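Local coordinates for type 3 secretion system regulator YopR (Yersinia pestis, PDB 1Z21), which is thought to help regulate assembly of the type III secretion injectisome, possibly by controlling secretion or polymerisation of the needle subunit YscF, and contributes to virulence, at residues 46-60 and 93-106. Sequence-based numbering, arbitrary orientation.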
ATOM      1  N   HIS A  46      15.334   6.619  -2.228  1.00 33.62           N
ATOM      2  CA  HIS A  46      15.005   7.944  -2.742  1.00 33.31           C
ATOM      3  C   HIS A  46      15.023   8.928  -1.598  1.00 33.44           C
ATOM      4  O   HIS A  46      14.367   8.720  -0.581  1.00 33.78           O
ATOM      5  CB  HIS A  46      13.615   7.970  -3.390  1.00 33.26           C
ATOM      6  CG  HIS A  46      13.582   7.455  -4.793  1.00 32.50           C
ATOM      7  ND1 HIS A  46      14.338   6.384  -5.213  1.00 32.57           N
ATOM      8  CD2 HIS A  46      12.861   7.850  -5.870  1.00 32.59           C
ATOM      9  CE1 HIS A  46      14.090   6.146  -6.490  1.00 31.67           C
ATOM     10  NE2 HIS A  46      13.200   7.025  -6.913  1.00 31.85           N
ATOM     11  N   GLN A  47      15.774  10.009  -1.773  1.00 33.21           N
ATOM     12  CA  GLN A  47      15.794  11.114  -0.833  1.00 33.06           C
ATOM     13  C   GLN A  47      15.459  12.405  -1.563  1.00 32.16           C
ATOM     14  O   GLN A  47      15.361  12.438  -2.783  1.00 32.59           O
ATOM     15  CB  GLN A  47      17.171  11.221  -0.192  1.00 33.41           C
ATOM     16  CG  GLN A  47      17.529  10.040   0.673  1.00 34.83           C
ATOM     17  CD  GLN A  47      18.825  10.262   1.415  1.00 36.54           C
ATOM     18  OE1 GLN A  47      19.861  10.519   0.796  1.00 38.07           O
ATOM     19  NE2 GLN A  47      18.775  10.183   2.740  1.00 37.38           N
ATOM     20  N   GLY A  48      15.286  13.481  -0.817  1.00 31.36           N
ATOM     21  CA  GLY A  48      14.888  14.733  -1.437  1.00 30.30           C
ATOM     22  C   GLY A  48      13.420  14.726  -1.845  1.00 28.96           C
ATOM     23  O   GLY A  48      12.615  14.025  -1.244  1.00 28.95           O
ATOM     24  N   SER A  49      13.077  15.501  -2.872  1.00 27.37           N
ATOM     25  CA  SER A  49      11.685  15.846  -3.151  1.00 25.94           C
ATOM     26  C   SER A  49      11.013  14.871  -4.093  1.00 24.52           C
ATOM     27  O   SER A  49      11.596  14.441  -5.090  1.00 24.33           O
ATOM     28  CB  SER A  49      11.597  17.252  -3.751  1.00 26.14           C
ATOM     29  OG  SER A  49      12.275  18.183  -2.933  1.00 26.46           O
ATOM     30  N   VAL A  50       9.765  14.550  -3.782  1.00 22.84           N
ATOM     31  CA  VAL A  50       8.961  13.693  -4.625  1.00 21.94           C
ATOM     32  C   VAL A  50       8.652  14.377  -5.945  1.00 21.11           C
ATOM     33  O   VAL A  50       8.666  15.603  -6.045  1.00 20.99           O
ATOM     34  CB  VAL A  50       7.648  13.258  -3.944  1.00 21.60           C
ATOM     35  CG1 VAL A  50       7.951  12.500  -2.648  1.00 21.87           C
ATOM     36  CG2 VAL A  50       6.715  14.456  -3.697  1.00 22.38           C
ATOM     37  N   VAL A  51       8.391  13.560  -6.956  1.00 19.91           N
ATOM     38  CA  VAL A  51       8.115  14.033  -8.301  1.00 19.48           C
ATOM     39  C   VAL A  51       6.778  13.426  -8.702  1.00 19.73           C
ATOM     40  O   VAL A  51       6.751  12.350  -9.291  1.00 18.48           O
ATOM     41  CB  VAL A  51       9.190  13.566  -9.300  1.00 19.21           C
ATOM     42  CG1 VAL A  51       8.980  14.224 -10.658  1.00 18.89           C
ATOM     43  CG2 VAL A  51      10.579  13.841  -8.776  1.00 19.40           C
ATOM     44  N   PRO A  52       5.675  14.086  -8.360  1.00 20.25           N
ATOM     45  CA  PRO A  52       4.336  13.496  -8.528  1.00 20.39           C
ATOM     46  C   PRO A  52       4.032  12.873  -9.896  1.00 20.29           C
ATOM     47  O   PRO A  52       3.518  11.759  -9.957  1.00 20.06           O
ATOM     48  CB  PRO A  52       3.407  14.679  -8.271  1.00 20.98           C
ATOM     49  CG  PRO A  52       4.158  15.541  -7.343  1.00 21.42           C
ATOM     50  CD  PRO A  52       5.603  15.422  -7.741  1.00 20.66           C
ATOM     51  N   ALA A  53       4.342  13.566 -10.982  1.00 19.88           N
ATOM     52  CA  ALA A  53       3.977  13.088 -12.312  1.00 19.89           C
ATOM     53  C   ALA A  53       4.670  11.781 -12.691  1.00 19.39           C
ATOM     54  O   ALA A  53       4.172  11.041 -13.530  1.00 20.03           O
ATOM     55  CB  ALA A  53       4.244  14.174 -13.373  1.00 20.65           C
ATOM     56  N   ILE A  54       5.807  11.509 -12.056  1.00 18.48           N
ATOM     57  CA  ILE A  54       6.605  10.314 -12.284  1.00 18.64           C
ATOM     58  C   ILE A  54       6.330   9.240 -11.228  1.00 17.66           C
ATOM     59  O   ILE A  54       6.094   8.079 -11.559  1.00 17.70           O
ATOM     60  CB  ILE A  54       8.096  10.701 -12.265  1.00 18.89           C
ATOM     61  CG1 ILE A  54       8.401  11.698 -13.388  1.00 20.86           C
ATOM     62  CG2 ILE A  54       8.986   9.477 -12.335  1.00 19.70           C
ATOM     63  CD1 ILE A  54       8.250  11.154 -14.770  1.00 22.55           C
ATOM     64  N   ASP A  55       6.338   9.648  -9.967  1.00 16.76           N
ATOM     65  CA  ASP A  55       6.308   8.727  -8.842  1.00 16.31           C
ATOM     66  C   ASP A  55       4.922   8.158  -8.558  1.00 16.51           C
ATOM     67  O   ASP A  55       4.803   7.022  -8.114  1.00 16.72           O
ATOM     68  CB  ASP A  55       6.815   9.407  -7.572  1.00 15.96           C
ATOM     69  CG  ASP A  55       8.298   9.708  -7.605  1.00 16.09           C
ATOM     70  OD1 ASP A  55       9.037   9.072  -8.381  1.00 16.43           O
ATOM     71  OD2 ASP A  55       8.799  10.565  -6.849  1.00 16.79           O
ATOM     72  N   LEU A  56       3.879   8.948  -8.761  1.00 16.97           N
ATOM     73  CA  LEU A  56       2.535   8.467  -8.457  1.00 16.95           C
ATOM     74  C   LEU A  56       2.098   7.354  -9.396  1.00 16.70           C
ATOM     75  O   LEU A  56       1.594   6.351  -8.922  1.00 15.96           O
ATOM     76  CB  LEU A  56       1.521   9.606  -8.389  1.00 17.51           C
ATOM     77  CG  LEU A  56       1.707  10.489  -7.148  1.00 18.51           C
ATOM     78  CD1 LEU A  56       0.827  11.726  -7.207  1.00 20.16           C
ATOM     79  CD2 LEU A  56       1.437   9.708  -5.859  1.00 20.29           C
ATOM     80  N   PRO A  57       2.266   7.496 -10.713  1.00 16.29           N
ATOM     81  CA  PRO A  57       2.025   6.368 -11.619  1.00 16.80           C
ATOM     82  C   PRO A  57       2.802   5.111 -11.255  1.00 17.11           C
ATOM     83  O   PRO A  57       2.242   4.023 -11.355  1.00 17.63           O
ATOM     84  CB  PRO A  57       2.468   6.915 -12.974  1.00 16.77           C
ATOM     85  CG  PRO A  57       2.200   8.346 -12.875  1.00 16.28           C
ATOM     86  CD  PRO A  57       2.583   8.728 -11.462  1.00 16.58           C
ATOM     87  N   GLU A  58       4.063   5.254 -10.847  1.00 16.99           N
ATOM     88  CA  GLU A  58       4.864   4.104 -10.432  1.00 17.87           C
ATOM     89  C   GLU A  58       4.259   3.469  -9.178  1.00 17.39           C
ATOM     90  O   GLU A  58       4.115   2.251  -9.098  1.00 17.63           O
ATOM     91  CB  GLU A  58       6.313   4.530 -10.162  1.00 17.98           C
ATOM     92  CG  GLU A  58       7.079   4.830 -11.441  1.00 21.73           C
ATOM     93  CD  GLU A  58       8.478   5.388 -11.194  1.00 25.39           C
ATOM     94  OE1 GLU A  58       8.896   5.529 -10.019  1.00 29.57           O
ATOM     95  OE2 GLU A  58       9.174   5.683 -12.201  1.00 28.44           O
ATOM     96  N   LEU A  59       3.908   4.303  -8.207  1.00 16.98           N
ATOM     97  CA  LEU A  59       3.304   3.834  -6.960  1.00 17.02           C
ATOM     98  C   LEU A  59       1.999   3.093  -7.224  1.00 16.64           C
ATOM     99  O   LEU A  59       1.765   2.019  -6.658  1.00 16.14           O
ATOM    100  CB  LEU A  59       3.070   5.001  -5.997  1.00 17.10           C
ATOM    101  CG  LEU A  59       2.347   4.684  -4.682  1.00 18.16           C
ATOM    102  CD1 LEU A  59       3.037   5.359  -3.506  1.00 20.06           C
ATOM    103  CD2 LEU A  59       0.892   5.095  -4.754  1.00 19.99           C
ATOM    104  N   ARG A  60       1.159   3.641  -8.095  1.00 16.33           N
ATOM    105  CA  ARG A  60      -0.120   2.995  -8.421  1.00 16.64           C
ATOM    106  C   ARG A  60       0.102   1.676  -9.157  1.00 16.74           C
ATOM    107  O   ARG A  60      -0.626   0.725  -8.938  1.00 16.08           O
ATOM    108  CB  ARG A  60      -1.017   3.933  -9.208  1.00 16.38           C
ATOM    109  CG  ARG A  60      -1.339   5.194  -8.434  1.00 18.08           C
ATOM    110  CD  ARG A  60      -2.433   6.029  -9.022  1.00 21.56           C
ATOM    111  NE  ARG A  60      -1.987   6.778 -10.190  1.00 22.24           N
ATOM    112  CZ  ARG A  60      -1.761   8.091 -10.236  1.00 22.55           C
ATOM    113  NH1 ARG A  60      -1.892   8.873  -9.172  1.00 23.22           N
ATOM    114  NH2 ARG A  60      -1.384   8.635 -11.379  1.00 21.66           N
ATOM    115  N   LEU A  93      11.472   6.506   5.907  1.00 35.40           N
ATOM    116  CA  LEU A  93      11.753   7.296   4.710  1.00 35.02           C
ATOM    117  C   LEU A  93      10.653   8.316   4.417  1.00 34.30           C
ATOM    118  O   LEU A  93       9.521   7.939   4.090  1.00 35.05           O
ATOM    119  CB  LEU A  93      11.914   6.378   3.511  1.00 35.36           C
ATOM    120  CG  LEU A  93      12.231   7.076   2.187  1.00 36.06           C
ATOM    121  CD1 LEU A  93      13.715   7.425   2.134  1.00 36.83           C
ATOM    122  CD2 LEU A  93      11.829   6.218   1.016  1.00 36.04           C
ATOM    123  N   PRO A  94      10.980   9.602   4.498  1.00 32.85           N
ATOM    124  CA  PRO A  94       9.986  10.648   4.256  1.00 31.50           C
ATOM    125  C   PRO A  94       9.565  10.726   2.794  1.00 29.58           C
ATOM    126  O   PRO A  94       8.490  11.242   2.515  1.00 29.71           O
ATOM    127  CB  PRO A  94      10.698  11.931   4.697  1.00 31.73           C
ATOM    128  CG  PRO A  94      12.156  11.629   4.624  1.00 32.62           C
ATOM    129  CD  PRO A  94      12.315  10.158   4.801  1.00 33.08           C
ATOM    130  N   TYR A  95      10.395  10.216   1.893  1.00 27.08           N
ATOM    131  CA  TYR A  95      10.088  10.226   0.477  1.00 25.26           C
ATOM    132  C   TYR A  95       8.872   9.367   0.190  1.00 24.04           C
ATOM    133  O   TYR A  95       7.911   9.848  -0.400  1.00 22.88           O
ATOM    134  CB  TYR A  95      11.275   9.723  -0.336  1.00 24.78           C
ATOM    135  CG  TYR A  95      11.198  10.032  -1.807  1.00 23.91           C
ATOM    136  CD1 TYR A  95      11.893  11.111  -2.338  1.00 23.23           C
ATOM    137  CD2 TYR A  95      10.449   9.234  -2.679  1.00 23.54           C
ATOM    138  CE1 TYR A  95      11.840  11.400  -3.687  1.00 23.89           C
ATOM    139  CE2 TYR A  95      10.393   9.513  -4.038  1.00 23.50           C
ATOM    140  CZ  TYR A  95      11.090  10.606  -4.534  1.00 23.44           C
ATOM    141  OH  TYR A  95      11.057  10.908  -5.871  1.00 22.88           O
ATOM    142  N   LEU A  96       8.914   8.105   0.614  1.00 23.01           N
ATOM    143  CA  LEU A  96       7.805   7.176   0.360  1.00 22.13           C
ATOM    144  C   LEU A  96       6.581   7.597   1.163  1.00 21.77           C
ATOM    145  O   LEU A  96       5.451   7.521   0.685  1.00 21.35           O
ATOM    146  CB  LEU A  96       8.207   5.727   0.684  1.00 22.02           C
ATOM    147  CG  LEU A  96       7.136   4.638   0.472  1.00 21.87           C
ATOM    148  CD1 LEU A  96       6.519   4.680  -0.927  1.00 20.78           C
ATOM    149  CD2 LEU A  96       7.705   3.244   0.746  1.00 21.05           C
ATOM    150  N   SER A  97       6.807   8.060   2.383  1.00 21.30           N
ATOM    151  CA  SER A  97       5.724   8.540   3.218  1.00 21.62           C
ATOM    152  C   SER A  97       4.990   9.699   2.557  1.00 20.59           C
ATOM    153  O   SER A  97       3.767   9.769   2.599  1.00 20.31           O
ATOM    154  CB  SER A  97       6.269   8.947   4.583  1.00 21.86           C
ATOM    155  OG  SER A  97       6.805   7.811   5.220  1.00 24.13           O
ATOM    156  N   GLU A  98       5.744  10.600   1.930  1.00 20.24           N
ATOM    157  CA  GLU A  98       5.161  11.775   1.283  1.00 19.41           C
ATOM    158  C   GLU A  98       4.393  11.372   0.030  1.00 18.30           C
ATOM    159  O   GLU A  98       3.307  11.882  -0.228  1.00 17.95           O
ATOM    160  CB  GLU A  98       6.240  12.798   0.924  1.00 19.98           C
ATOM    161  CG  GLU A  98       5.735  14.005   0.136  1.00 21.11           C
ATOM    162  CD  GLU A  98       4.688  14.819   0.869  1.00 24.87           C
ATOM    163  OE1 GLU A  98       4.514  14.631   2.088  1.00 26.20           O
ATOM    164  OE2 GLU A  98       4.036  15.669   0.221  1.00 26.14           O
ATOM    165  N   LEU A  99       4.976  10.464  -0.741  1.00 17.57           N
ATOM    166  CA  LEU A  99       4.318   9.878  -1.906  1.00 17.95           C
ATOM    167  C   LEU A  99       2.969   9.275  -1.544  1.00 16.59           C
ATOM    168  O   LEU A  99       1.980   9.469  -2.244  1.00 15.93           O
ATOM    169  CB  LEU A  99       5.180   8.750  -2.473  1.00 18.86           C
ATOM    170  CG  LEU A  99       5.579   8.769  -3.929  1.00 22.26           C
ATOM    171  CD1 LEU A  99       6.043  10.163  -4.348  1.00 22.94           C
ATOM    172  CD2 LEU A  99       6.688   7.737  -4.101  1.00 22.58           C
ATOM    173  N   ILE A 100       2.956   8.504  -0.458  1.00 16.18           N
ATOM    174  CA  ILE A 100       1.756   7.826  -0.010  1.00 15.80           C
ATOM    175  C   ILE A 100       0.693   8.838   0.334  1.00 15.74           C
ATOM    176  O   ILE A 100      -0.466   8.710  -0.057  1.00 15.16           O
ATOM    177  CB  ILE A 100       2.065   6.920   1.194  1.00 16.15           C
ATOM    178  CG1 ILE A 100       2.816   5.683   0.704  1.00 16.23           C
ATOM    179  CG2 ILE A 100       0.769   6.528   1.916  1.00 16.04           C
ATOM    180  CD1 ILE A 100       3.287   4.770   1.824  1.00 17.18           C
ATOM    181  N   ASN A 101       1.093   9.872   1.052  1.00 15.85           N
ATOM    182  CA  ASN A 101       0.149  10.886   1.443  1.00 16.88           C
ATOM    183  C   ASN A 101      -0.437  11.653   0.244  1.00 16.45           C
ATOM    184  O   ASN A 101      -1.602  12.005   0.272  1.00 15.97           O
ATOM    185  CB  ASN A 101       0.762  11.772   2.526  1.00 17.78           C
ATOM    186  CG  ASN A 101       0.919  11.010   3.872  1.00 21.05           C
ATOM    187  OD1 ASN A 101      -0.053  10.434   4.399  1.00 24.69           O
ATOM    188  ND2 ASN A 101       2.137  10.974   4.401  1.00 27.24           N
ATOM    189  N   LYS A 102       0.347  11.854  -0.813  1.00 16.14           N
ATOM    190  CA  LYS A 102      -0.173  12.492  -2.026  1.00 16.29           C
ATOM    191  C   LYS A 102      -1.200  11.604  -2.731  1.00 15.57           C
ATOM    192  O   LYS A 102      -2.230  12.090  -3.187  1.00 15.93           O
ATOM    193  CB  LYS A 102       0.968  12.877  -2.977  1.00 17.04           C
ATOM    194  CG  LYS A 102       1.815  14.004  -2.442  1.00 19.41           C
ATOM    195  CD  LYS A 102       2.574  14.693  -3.511  1.00 21.83           C
ATOM    196  CE  LYS A 102       3.468  15.773  -2.936  1.00 22.68           C
ATOM    197  NZ  LYS A 102       2.687  16.944  -2.480  1.00 24.05           N
ATOM    198  N   GLU A 103      -0.937  10.300  -2.808  1.00 14.56           N
ATOM    199  CA  GLU A 103      -1.927   9.362  -3.355  1.00 13.68           C
ATOM    200  C   GLU A 103      -3.187   9.288  -2.499  1.00 13.61           C
ATOM    201  O   GLU A 103      -4.281   9.221  -3.034  1.00 13.09           O
ATOM    202  CB  GLU A 103      -1.334   7.963  -3.540  1.00 13.84           C
ATOM    203  CG  GLU A 103      -2.302   6.926  -4.132  1.00 11.94           C
ATOM    204  CD  GLU A 103      -2.846   7.282  -5.518  1.00 14.92           C
ATOM    205  OE1 GLU A 103      -2.221   8.090  -6.241  1.00 14.29           O
ATOM    206  OE2 GLU A 103      -3.900   6.731  -5.896  1.00 14.85           O
ATOM    207  N   LEU A 104      -3.047   9.302  -1.174  1.00 13.64           N
ATOM    208  CA  LEU A 104      -4.217   9.254  -0.312  1.00 13.82           C
ATOM    209  C   LEU A 104      -5.096  10.490  -0.544  1.00 14.23           C
ATOM    210  O   LEU A 104      -6.308  10.390  -0.521  1.00 13.59           O
ATOM    211  CB  LEU A 104      -3.832   9.107   1.164  1.00 13.54           C
ATOM    212  CG  LEU A 104      -3.362   7.699   1.543  1.00 14.61           C
ATOM    213  CD1 LEU A 104      -2.741   7.699   2.910  1.00 16.16           C
ATOM    214  CD2 LEU A 104      -4.496   6.706   1.517  1.00 14.17           C
ATOM    215  N   MET A 105      -4.473  11.633  -0.812  1.00 15.47           N
ATOM    216  CA  MET A 105      -5.225  12.863  -1.076  1.00 17.03           C
ATOM    217  C   MET A 105      -6.025  12.717  -2.359  1.00 17.34           C
ATOM    218  O   MET A 105      -7.148  13.188  -2.434  1.00 17.48           O
ATOM    219  CB  MET A 105      -4.280  14.069  -1.127  1.00 17.58           C
ATOM    220  CG  MET A 105      -4.934  15.407  -1.470  1.00 19.64           C
ATOM    221  SD  MET A 105      -5.940  15.983  -0.124  1.00 24.03           S
ATOM    222  CE  MET A 105      -4.729  16.837   0.867  1.00 24.19           C
ATOM    223  N   ILE A 106      -5.455  12.044  -3.352  1.00 17.89           N
ATOM    224  CA  ILE A 106      -6.147  11.772  -4.613  1.00 19.47           C
ATOM    225  C   ILE A 106      -7.306  10.787  -4.426  1.00 20.44           C
ATOM    226  O   ILE A 106      -8.360  10.950  -5.031  1.00 21.62           O
ATOM    227  CB  ILE A 106      -5.142  11.267  -5.666  1.00 19.73           C
ATOM    228  CG1 ILE A 106      -4.199  12.398  -6.073  1.00 19.93           C
ATOM    229  CG2 ILE A 106      -5.850  10.703  -6.920  1.00 20.72           C
ATOM    230  CD1 ILE A 106      -2.940  11.919  -6.791  1.00 20.53           C
TER
HETATM  231  O   HOH W   1      13.737  10.629   1.891  1.00 59.47           O
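D55 OD2 is gripped twice: the Y95 hydroxyl donates to it in a very short bond (OH to OD2 2.5 Å), and the V51 backbone N-H meets it from above the carboxylate plane (N to OD2 3.0 Å). Because V51 is the N-cap of helix 52-66, the aspartate both satisfies this amide and, through Y95, ties the helix start to helix 94-107. Y95, its CG anti to the backbone N (chi1 -165°), carries its ring into the loop 46-51, where H46 CB lies over the centre of one face and V50 CG1 over the other, 3.9 Å from the ring centroid. The H46 ring turns its edge toward the Y95 face in an offset edge-to-face pair, planes at 75°. A flat aromatic suits this slot, and its hydroxyl reaches the buried acid. Branched L56 and L59 are knobs in holes, L56 among L99, K102, E103 and I106, L59 among L96, L99, I100 and E103. The long R60 side chain, bent at chi3, reaches E103 in a salt bridge, NH1 donating to the syn lone pair of OE1 (3.1 Å). In this five-helix core domain of YopR, segments 52-60 and 94-106 cross at -81°; F43 of helix 25-43 packs on D55 and L99, while helix 71-82 touches I100.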